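Long-range contacts in N-acetyl-beta-D glucosaminidase (Rhizomucor miehei CAU432, PDB 4ZM6), which probably hydrolyses beta-linked N-acetylglucosamine residues through a glycoside hydrolase family 3 part and binds acetyl-CoA in a GCN5-related glucosamine N-acetyltransferase region: residues T554-D559 against M617-Y622; F539-Y544 against K583-R588. All blocks are in the same frame, centred on the assembly; numbering follows the deposited sequence.

Interaction 1 (T554-D559 against M617-Y622); sequences TAMWDD and MVSPSY. With ACO (acetyl coenzyme *a), chain C.
Met556 and Met617 make the apolar centre of this contact, their side chains sliding past each other in opposite directions with Met556 SD 3.7 Å from Met617 CG. Both chains bend at the last torsion. The Met617 methyl thereby reaches the helix backbone, CE lying 3.6 Å from Met556 O, and it meets Trp557 at CB (4.1 Å from Met617 CE). The Trp557 side chain crosses that of Met617 at about a right angle, so the methyl lies obliquely to the indole, Met617 CE being 4.2 Å from Trp557 CE3; the indole NE1 is bonded to Trp565 O.

The polar side is sparser. Ser619 OG packs against Met556 CE while its hydrogen bond goes to Val595 O. At the exposed end, Asp559 OD2 lies 3.2 Å from Pro620 CD, and a water bonded to Ser621 OG (2.7 Å) reaches the same carboxylate oxygen only weakly.

Ligand binding uses the strand backbone: Val618 N donates to O9P of acetyl-CoA at 2.8 Å, with an angle of 164° at the hydrogen. The pairing of this amide with a pantetheine carbonyl is characteristic of the GNAT fold. Helix 546-561 thus meets the cofactor-binding strand mainly through thioether and methyl groups, leaving the Val618 amide to acetyl-CoA.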
loop_
_atom_site.group_PDB
_atom_site.type_symbol
_atom_site.label_atom_id
_atom_site.label_comp_id
_atom_site.label_asym_id
_atom_site.label_seq_id
_atom_site.Cartn_x
_atom_site.Cartn_y
_atom_site.Cartn_z
ATOM N N THR A 554 -27.752 -1.527 -0.107
ATOM C CA THR A 554 -29.147 -1.081 -0.135
ATOM C C THR A 554 -30.047 -2.046 0.632
ATOM O O THR A 554 -30.871 -1.624 1.441
ATOM C CB THR A 554 -29.661 -0.942 -1.583
ATOM O OG1 THR A 554 -28.813 -0.036 -2.304
ATOM C CG2 THR A 554 -31.102 -0.436 -1.607
ATOM N N ALA A 555 -29.878 -3.341 0.380
ATOM C CA ALA A 555 -30.647 -4.368 1.093
ATOM C C ALA A 555 -30.351 -4.361 2.589
ATOM O O ALA A 555 -31.248 -4.531 3.406
ATOM C CB ALA A 555 -30.359 -5.741 0.515
ATOM N N MET A 556 -29.088 -4.152 2.942
ATOM C CA MET A 556 -28.698 -4.085 4.342
ATOM C C MET A 556 -29.377 -2.901 5.037
ATOM O O MET A 556 -29.783 -3.015 6.196
ATOM C CB MET A 556 -27.172 -3.986 4.470
ATOM C CG MET A 556 -26.635 -4.366 5.841
ATOM S SD MET A 556 -24.871 -4.024 6.005
ATOM C CE MET A 556 -24.183 -5.335 5.007
ATOM N N TRP A 557 -29.502 -1.776 4.332
ATOM C CA TRP A 557 -30.133 -0.589 4.909
ATOM C C TRP A 557 -31.593 -0.834 5.214
ATOM O O TRP A 557 -32.080 -0.447 6.275
ATOM C CB TRP A 557 -30.007 0.635 3.996
ATOM C CG TRP A 557 -30.731 1.827 4.549
ATOM C CD1 TRP A 557 -32.082 2.033 4.557
ATOM C CD2 TRP A 557 -30.150 2.965 5.195
ATOM N NE1 TRP A 557 -32.377 3.228 5.168
ATOM C CE2 TRP A 557 -31.210 3.822 5.567
ATOM C CE3 TRP A 557 -28.838 3.346 5.493
ATOM C CZ2 TRP A 557 -30.999 5.032 6.221
ATOM C CZ3 TRP A 557 -28.628 4.558 6.142
ATOM C CH2 TRP A 557 -29.705 5.386 6.498
ATOM N N ASP A 558 -32.299 -1.447 4.276
ATOM C CA ASP A 558 -33.722 -1.689 4.461
ATOM C C ASP A 558 -33.914 -2.676 5.595
ATOM O O ASP A 558 -34.817 -2.530 6.413
ATOM C CB ASP A 558 -34.363 -2.224 3.181
ATOM C CG ASP A 558 -35.875 -2.253 3.262
ATOM O OD1 ASP A 558 -36.478 -1.187 3.514
ATOM O OD2 ASP A 558 -36.459 -3.342 3.083
ATOM N N ASP A 559 -33.038 -3.673 5.642
ATOM C CA ASP A 559 -33.074 -4.693 6.679
ATOM C C ASP A 559 -32.927 -4.095 8.088
ATOM O O ASP A 559 -33.603 -4.534 9.014
ATOM C CB ASP A 559 -31.972 -5.725 6.414
ATOM C CG ASP A 559 -32.113 -6.969 7.259
ATOM O OD1 ASP A 559 -33.218 -7.219 7.792
ATOM O OD2 ASP A 559 -31.111 -7.706 7.386
ATOM N N MET A 617 -22.976 0.040 9.991
ATOM C CA MET A 617 -24.115 -0.872 10.107
ATOM C C MET A 617 -23.696 -2.296 9.773
ATOM O O MET A 617 -22.872 -2.503 8.881
ATOM C CB MET A 617 -25.245 -0.430 9.168
ATOM C CG MET A 617 -25.019 -0.795 7.703
ATOM S SD MET A 617 -26.086 0.003 6.484
ATOM C CE MET A 617 -27.693 -0.269 7.206
ATOM N N VAL A 618 -24.251 -3.269 10.499
ATOM C CA VAL A 618 -24.053 -4.687 10.172
ATOM C C VAL A 618 -25.379 -5.447 10.295
ATOM O O VAL A 618 -26.221 -5.116 11.132
ATOM C CB VAL A 618 -22.915 -5.359 11.010
ATOM C CG1 VAL A 618 -22.053 -4.325 11.726
ATOM C CG2 VAL A 618 -23.454 -6.352 12.027
ATOM N N SER A 619 -25.539 -6.466 9.451
ATOM C CA SER A 619 -26.767 -7.253 9.366
ATOM C C SER A 619 -27.132 -7.858 10.718
ATOM O O SER A 619 -26.248 -8.368 11.411
ATOM C CB SER A 619 -26.598 -8.384 8.349
ATOM O OG SER A 619 -25.887 -7.949 7.200
ATOM N N PRO A 620 -28.432 -7.834 11.086
ATOM C CA PRO A 620 -28.880 -8.290 12.410
ATOM C C PRO A 620 -28.360 -9.670 12.794
ATOM O O PRO A 620 -27.815 -9.841 13.883
ATOM C CB PRO A 620 -30.405 -8.322 12.275
ATOM C CG PRO A 620 -30.712 -7.351 11.193
ATOM C CD PRO A 620 -29.573 -7.466 10.227
ATOM N N SER A 621 -28.501 -10.637 11.895
ATOM C CA SER A 621 -28.031 -12.004 12.144
ATOM C C SER A 621 -26.513 -12.131 12.328
ATOM O O SER A 621 -26.035 -13.187 12.731
ATOM C CB SER A 621 -28.475 -12.918 11.003
ATOM O OG SER A 621 -28.063 -12.384 9.758
ATOM N N TYR A 622 -25.764 -11.071 12.025
ATOM C CA TYR A 622 -24.310 -11.065 12.197
ATOM C C TYR A 622 -23.789 -10.101 13.282
ATOM O O TYR A 622 -22.577 -10.018 13.514
ATOM C CB TYR A 622 -23.657 -10.745 10.858
ATOM C CG TYR A 622 -23.690 -11.900 9.898
ATOM C CD1 TYR A 622 -24.805 -12.143 9.100
ATOM C CD2 TYR A 622 -22.602 -12.761 9.791
ATOM C CE1 TYR A 622 -24.831 -13.211 8.217
ATOM C CE2 TYR A 622 -22.620 -13.830 8.914
ATOM C CZ TYR A 622 -23.733 -14.050 8.132
ATOM O OH TYR A 622 -23.729 -15.111 7.267
HETATM N N1A ACO C . -18.588 -13.130 21.811
HETATM C C2A ACO C . -19.304 -12.514 22.780
HETATM N N3A ACO C . -19.642 -11.206 22.732
HETATM C C4A ACO C . -19.283 -10.423 21.681
HETATM C C5A ACO C . -18.493 -11.030 20.592
HETATM C C6A ACO C . -18.154 -12.467 20.708
HETATM N N6A ACO C . -17.437 -13.083 19.738
HETATM N N7A ACO C . -18.258 -10.063 19.700
HETATM C C8A ACO C . -18.838 -8.926 20.165
HETATM N N9A ACO C . -19.444 -9.136 21.351
HETATM C C1B ACO C . -20.181 -8.104 22.134
HETATM C C2B ACO C . -19.298 -7.435 23.184
HETATM O O2B ACO C . -19.989 -7.370 24.439
HETATM C C3B ACO C . -18.963 -6.057 22.634
HETATM O O3B ACO C . -18.890 -5.018 23.630
HETATM P P3B ACO C . -20.123 -4.316 24.422
HETATM O O7A ACO C . -20.584 -3.194 23.514
HETATM O O8A ACO C . -21.129 -5.413 24.681
HETATM O O9A ACO C . -19.457 -3.817 25.673
HETATM C C4B ACO C . -20.023 -5.810 21.562
HETATM O O4B ACO C . -20.636 -7.071 21.251
HETATM C C5B ACO C . -19.416 -5.178 20.317
HETATM O O5B ACO C . -20.221 -5.546 19.206
HETATM P P1A ACO C . -19.598 -5.861 17.765
HETATM O O1A ACO C . -19.975 -7.282 17.416
HETATM O O2A ACO C . -18.162 -5.423 17.664
HETATM O O3A ACO C . -20.508 -4.803 16.972
HETATM P P2A ACO C . -21.690 -5.285 16.011
HETATM O O4A ACO C . -21.088 -6.180 14.953
HETATM O O5A ACO C . -22.831 -5.803 16.839
HETATM O O6A ACO C . -22.113 -3.876 15.372
HETATM C CBP ACO C . -23.502 -1.896 15.517
HETATM C CCP ACO C . -22.492 -2.790 16.216
HETATM C CDP ACO C . -22.876 -1.288 14.270
HETATM C CEP ACO C . -23.889 -0.774 16.468
HETATM C CAP ACO C . -24.706 -2.772 15.164
HETATM O OAP ACO C . -25.480 -3.010 16.336
HETATM C C9P ACO C . -25.582 -2.189 14.092
HETATM O O9P ACO C . -25.405 -2.537 12.932
HETATM N N8P ACO C . -26.536 -1.329 14.442
HETATM C C7P ACO C . -27.436 -0.784 13.444
HETATM C C6P ACO C . -28.230 0.409 13.948
HETATM C C5P ACO C . -27.426 1.675 14.183
HETATM O O5P ACO C . -27.889 2.441 15.011
HETATM N N4P ACO C . -26.306 1.957 13.498
HETATM C C3P ACO C . -25.578 3.217 13.677
HETATM C C2P ACO C . -26.031 4.315 12.708
HETATM S S1P ACO C . -25.581 5.948 13.243
HETATM C C ACO C . -24.080 6.212 12.583
HETATM O O ACO C . -23.507 5.326 11.974
HETATM C CH3 ACO C . -23.470 7.563 12.774
HETATM O O HOH W 1 -29.973 -10.693 8.749
#

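Interaction 2 (F539-Y544 against K583-R588); sequences FIVDDY and KHKVAR
This is an antiparallel strand pairing at one border of the five-stranded mixed sheet of the acetyltransferase region: strand 540-543 is outermost, and 585-588 is its inner neighbour. The short axes approach to 4.7 Å, with N-to-C directions 144° apart. Ile540 with Arg588 and Asp542 with Val586 are hydrogen-bonded pairs; Val541 with Ala587 and Asp543 with Lys585 are non-hydrogen-bonded pairs. Four backbone bonds join the strands, among them Ile540 N to Arg588 O (2.9 Å). Past the strand end Tyr544 N donates to His584 O at 3.0 Å, with a nearly straight N-H (171°).

Two salt bridges reinforce the ladder. Arg588 runs extended from CG to NE and crosses Asp542 at about a right angle; NE meets the anti lone pair of OD2 at 3.1 Å, near the guanidinium plane. Arg258 of the second subunit also bridges to Asp542 OD2, so this oxygen ties the sheet border to the dimer partner. Asp543 and Lys585 instead lie side by side, with OD1 2.8 Å from NZ.

Apolar contacts complete the pairing. Val541 CG1 packs on Lys585 CB at 3.7 Å. Tyr544 puts its ring edge to Val586, CD1 being 3.9 Å from CG1, while its CD2 lies in plane at the edge of the His584 ring.

On the face carrying Val541 and Ala587, helix 627-642 covers the pair through Leu631 and Val627. Tyr544 packs against helices 546-561 and 569-577, Arg588 forms a salt bridge with Asp549, and strand 594-605 continues the sheet beyond 585-588.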
loop_
_atom_site.group_PDB
_atom_site.type_symbol
_atom_site.label_atom_id
_atom_site.label_comp_id
_atom_site.label_asym_id
_atom_site.label_seq_id
_atom_site.Cartn_x
_atom_site.Cartn_y
_atom_site.Cartn_z
ATOM N N PHE A 539 -14.042 -12.420 9.559
ATOM C CA PHE A 539 -14.609 -11.478 8.618
ATOM C C PHE A 539 -13.491 -10.561 8.153
ATOM O O PHE A 539 -12.597 -10.214 8.929
ATOM C CB PHE A 539 -15.732 -10.694 9.289
ATOM C CG PHE A 539 -16.820 -11.569 9.834
ATOM C CD1 PHE A 539 -17.826 -12.039 9.006
ATOM C CD2 PHE A 539 -16.828 -11.944 11.167
ATOM C CE1 PHE A 539 -18.832 -12.856 9.500
ATOM C CE2 PHE A 539 -17.829 -12.757 11.670
ATOM C CZ PHE A 539 -18.834 -13.215 10.836
ATOM N N ILE A 540 -13.528 -10.191 6.880
ATOM C CA ILE A 540 -12.458 -9.396 6.295
ATOM C C ILE A 540 -13.027 -8.119 5.667
ATOM O O ILE A 540 -14.121 -8.120 5.098
ATOM C CB ILE A 540 -11.619 -10.232 5.297
ATOM C CG1 ILE A 540 -10.372 -9.455 4.839
ATOM C CG2 ILE A 540 -12.460 -10.678 4.103
ATOM C CD1 ILE A 540 -9.402 -9.085 5.949
ATOM N N VAL A 541 -12.268 -7.035 5.806
ATOM C CA VAL A 541 -12.676 -5.707 5.386
ATOM C C VAL A 541 -12.034 -5.334 4.051
ATOM O O VAL A 541 -10.816 -5.208 3.959
ATOM C CB VAL A 541 -12.282 -4.677 6.461
ATOM C CG1 VAL A 541 -12.528 -3.255 5.976
ATOM C CG2 VAL A 541 -13.053 -4.953 7.744
ATOM N N ASP A 542 -12.863 -5.169 3.023
ATOM C CA ASP A 542 -12.417 -4.698 1.710
ATOM C C ASP A 542 -12.887 -3.278 1.461
ATOM O O ASP A 542 -13.755 -2.763 2.163
ATOM C CB ASP A 542 -12.996 -5.571 0.596
ATOM C CG ASP A 542 -12.427 -6.968 0.586
ATOM O OD1 ASP A 542 -11.193 -7.116 0.731
ATOM O OD2 ASP A 542 -13.222 -7.918 0.410
ATOM N N ASP A 543 -12.318 -2.661 0.431
ATOM C CA ASP A 543 -12.809 -1.385 -0.061
ATOM C C ASP A 543 -14.165 -1.588 -0.710
ATOM O O ASP A 543 -14.391 -2.575 -1.413
ATOM C CB ASP A 543 -11.831 -0.774 -1.063
ATOM C CG ASP A 543 -10.557 -0.280 -0.406
ATOM O OD1 ASP A 543 -10.645 0.348 0.667
ATOM O OD2 ASP A 543 -9.464 -0.512 -0.961
ATOM N N TYR A 544 -15.070 -0.658 -0.444
ATOM C CA TYR A 544 -16.389 -0.663 -1.053
ATOM C C TYR A 544 -16.255 -0.380 -2.551
ATOM O O TYR A 544 -15.552 0.551 -2.953
ATOM C CB TYR A 544 -17.279 0.384 -0.364
ATOM C CG TYR A 544 -18.583 0.701 -1.068
ATOM C CD1 TYR A 544 -19.630 -0.212 -1.086
ATOM C CD2 TYR A 544 -18.777 1.932 -1.692
ATOM C CE1 TYR A 544 -20.825 0.085 -1.720
ATOM C CE2 TYR A 544 -19.967 2.235 -2.320
ATOM C CZ TYR A 544 -20.984 1.312 -2.334
ATOM O OH TYR A 544 -22.163 1.622 -2.972
ATOM N N LYS A 583 -13.840 7.196 1.922
ATOM C CA LYS A 583 -13.225 5.889 2.080
ATOM C C LYS A 583 -14.226 4.957 2.747
ATOM O O LYS A 583 -14.289 4.887 3.966
ATOM C CB LYS A 583 -11.931 5.985 2.888
ATOM C CG LYS A 583 -11.184 4.673 2.989
ATOM C CD LYS A 583 -10.547 4.268 1.665
ATOM C CE LYS A 583 -9.134 4.814 1.550
ATOM N NZ LYS A 583 -8.523 4.508 0.229
ATOM N N HIS A 584 -15.013 4.262 1.930
ATOM C CA HIS A 584 -16.018 3.327 2.420
ATOM C C HIS A 584 -15.487 1.904 2.359
ATOM O O HIS A 584 -14.689 1.564 1.483
ATOM C CB HIS A 584 -17.297 3.437 1.595
ATOM C CG HIS A 584 -17.755 4.845 1.385
ATOM N ND1 HIS A 584 -18.590 5.215 0.354
ATOM C CD2 HIS A 584 -17.464 5.980 2.059
ATOM C CE1 HIS A 584 -18.809 6.513 0.417
ATOM N NE2 HIS A 584 -18.137 7.002 1.441
ATOM N N LYS A 585 -15.934 1.078 3.298
ATOM C CA LYS A 585 -15.475 -0.302 3.412
ATOM C C LYS A 585 -16.667 -1.213 3.669
ATOM O O LYS A 585 -17.662 -0.788 4.256
ATOM C CB LYS A 585 -14.494 -0.452 4.584
ATOM C CG LYS A 585 -13.402 0.605 4.703
ATOM C CD LYS A 585 -12.168 0.208 3.913
ATOM C CE LYS A 585 -10.992 1.107 4.247
ATOM N NZ LYS A 585 -9.858 0.866 3.318
ATOM N N VAL A 586 -16.554 -2.466 3.244
ATOM C CA VAL A 586 -17.547 -3.486 3.579
ATOM C C VAL A 586 -16.861 -4.611 4.343
ATOM O O VAL A 586 -15.640 -4.744 4.291
ATOM C CB VAL A 586 -18.258 -4.056 2.327
ATOM C CG1 VAL A 586 -18.941 -2.942 1.545
ATOM C CG2 VAL A 586 -17.295 -4.826 1.428
ATOM N N ALA A 587 -17.642 -5.413 5.058
ATOM C CA ALA A 587 -17.114 -6.609 5.714
ATOM C C ALA A 587 -17.733 -7.843 5.064
ATOM O O ALA A 587 -18.945 -7.890 4.844
ATOM C CB ALA A 587 -17.398 -6.581 7.209
ATOM N N ARG A 588 -16.892 -8.827 4.747
ATOM C CA ARG A 588 -17.335 -10.060 4.096
ATOM C C ARG A 588 -16.952 -11.283 4.923
ATOM O O ARG A 588 -15.885 -11.309 5.534
ATOM C CB ARG A 588 -16.685 -10.203 2.719
ATOM C CG ARG A 588 -17.010 -9.116 1.710
ATOM C CD ARG A 588 -16.319 -9.409 0.385
ATOM N NE ARG A 588 -16.196 -8.223 -0.467
ATOM C CZ ARG A 588 -17.084 -7.825 -1.383
ATOM N NH1 ARG A 588 -18.203 -8.505 -1.597
ATOM N NH2 ARG A 588 -16.847 -6.725 -2.093
#

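In the fold
Interactions 1 and 2 lie in one GNAT-type acetyltransferase region, their centres 14 Å apart, and reach the same mixed sheet: 540-543 forms one border, whereas 608-618 is separated from 585-588 by strand 594-605. Their segments alternate along the chain, strand 540-543 being followed by helix 546-561, which supplies 554-559. They touch directly where Tyr622 CD2 packs 3.8 Å from Phe539 CE1. Interaction 1 borders acetyl-CoA itself through Met617 and Val618. Interaction 2 stays farther off: the Phe539 side chain is about 8 Å from the cofactor but about 4 Å from that of Lys625, which binds acetyl-CoA alongside Gly624 and Gly626.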